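Local coordinates for epidermin decarboxylase (Staphylococcus epidermidis, PDB 1G63), which catalyses the FMN-dependent oxidative decarboxylation of the C-terminal cysteine residue of the epidermin precursor peptide, leaving a carbon-carbon double bond, at residues I16-N19 / H20-V23. Sequence-based numbering, arbitrary orientation.
Sequences ININ and HYIV
Asn17, Ile18 and Asn19 meet His20, Tyr21 and Ile22 in a local contact within the first turns of helix 18-25, the crossover helix between parallel strands 5-9 and 32-36 in a Rossmann-like beta-alpha-beta unit. Backbone bonds of two spacings tie the residues together. His20 N donates to Asn17 O at 3.1 Å, an i to i+3 spacing. Ile22 N bonds to Ile18 O at 3.3 Å, the i to i+4 spacing of an alpha helix, with an N-H...O angle of 158°. Val23 N to Asn19 O repeats the i to i+4 spacing, though weakly.

The side chains go to different neighbours. Ile18 and Ile22 are buried and both pack on Ile34 of strand 32-36, while Leu49, Phe52 and Cys53 also meet Ile22. Ile18 CD1 lies 4.4 Å from Tyr21 CD1, a loose apolar contact; Tyr21 itself touches Met162, and its hydroxyl is hydrogen-bonded to Pro163 O. Asn17, Asn19 and His20 meet a second subunit, where His20 finds its counterpart: its NE2 is hydrogen-bonded to His20 NE2 of that subunit, and the two rings also touch, so this part of the chain belongs to an interface of the dodecamer. Within the chain, Asn17 CB reaches His20 CD2 at 4.0 Å. Asn19 has CG between its backbone N and carbonyl carbon (chi1 56°), and its amide lies alongside the imidazole, the two planes 41° apart. Asn19 ND2 sits over one face of the His20 ring, offset toward the rim, 3.8 Å from His20 ND1.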
# COMPACT_ATOMS: atom_id res chain seq x y z
N ILE B 16 23.99 1.49 18.96
CA ILE B 16 22.89 1.86 19.85
C ILE B 16 23.34 2.81 20.95
O ILE B 16 22.52 3.40 21.65
CB ILE B 16 22.25 0.61 20.51
CG1 ILE B 16 23.19 0.04 21.57
CG2 ILE B 16 21.92 -0.43 19.46
CD1 ILE B 16 22.60 -1.10 22.36
N ASN B 17 24.66 2.94 21.12
CA ASN B 17 25.22 3.82 22.14
C ASN B 17 25.93 5.03 21.52
O ASN B 17 26.62 5.77 22.22
CB ASN B 17 26.21 3.06 23.02
CG ASN B 17 25.54 2.01 23.89
OD1 ASN B 17 26.14 0.97 24.19
ND2 ASN B 17 24.31 2.28 24.31
N ILE B 18 25.76 5.23 20.22
CA ILE B 18 26.41 6.33 19.52
C ILE B 18 26.04 7.71 20.08
O ILE B 18 26.83 8.64 20.00
CB ILE B 18 26.11 6.29 17.99
CG1 ILE B 18 27.08 7.19 17.24
CG2 ILE B 18 24.68 6.72 17.70
CD1 ILE B 18 28.54 6.77 17.38
N ASN B 19 24.85 7.84 20.65
CA ASN B 19 24.41 9.11 21.20
C ASN B 19 25.36 9.61 22.29
O ASN B 19 25.55 10.81 22.44
CB ASN B 19 22.99 9.00 21.75
CG ASN B 19 22.84 7.90 22.79
OD1 ASN B 19 22.93 6.71 22.47
ND2 ASN B 19 22.61 8.29 24.04
N HIS B 20 25.94 8.68 23.05
CA HIS B 20 26.87 9.05 24.11
C HIS B 20 28.11 9.75 23.57
O HIS B 20 28.59 10.72 24.16
CB HIS B 20 27.30 7.82 24.90
CG HIS B 20 26.19 7.18 25.68
ND1 HIS B 20 25.39 7.89 26.55
CD2 HIS B 20 25.77 5.90 25.74
CE1 HIS B 20 24.52 7.07 27.11
NE2 HIS B 20 24.73 5.85 26.64
N TYR B 21 28.63 9.26 22.45
CA TYR B 21 29.81 9.86 21.86
C TYR B 21 29.50 11.26 21.35
O TYR B 21 30.32 12.16 21.49
CB TYR B 21 30.32 9.00 20.69
CG TYR B 21 30.99 7.72 21.10
CD1 TYR B 21 30.25 6.57 21.38
CD2 TYR B 21 32.38 7.65 21.23
CE1 TYR B 21 30.87 5.39 21.77
CE2 TYR B 21 33.01 6.47 21.62
CZ TYR B 21 32.25 5.35 21.89
OH TYR B 21 32.88 4.18 22.27
N ILE B 22 28.32 11.43 20.77
CA ILE B 22 27.92 12.71 20.22
C ILE B 22 27.97 13.85 21.23
O ILE B 22 28.69 14.83 21.04
CB ILE B 22 26.50 12.63 19.63
CG1 ILE B 22 26.49 11.60 18.49
CG2 ILE B 22 26.07 14.00 19.12
CD1 ILE B 22 25.11 11.33 17.92
N VAL B 23 27.20 13.71 22.30
CA VAL B 23 27.16 14.75 23.32
C VAL B 23 28.55 15.04 23.88
O VAL B 23 28.89 16.19 24.17
CB VAL B 23 26.20 14.34 24.47
CG1 VAL B 23 26.56 12.96 24.98
CG2 VAL B 23 26.27 15.38 25.60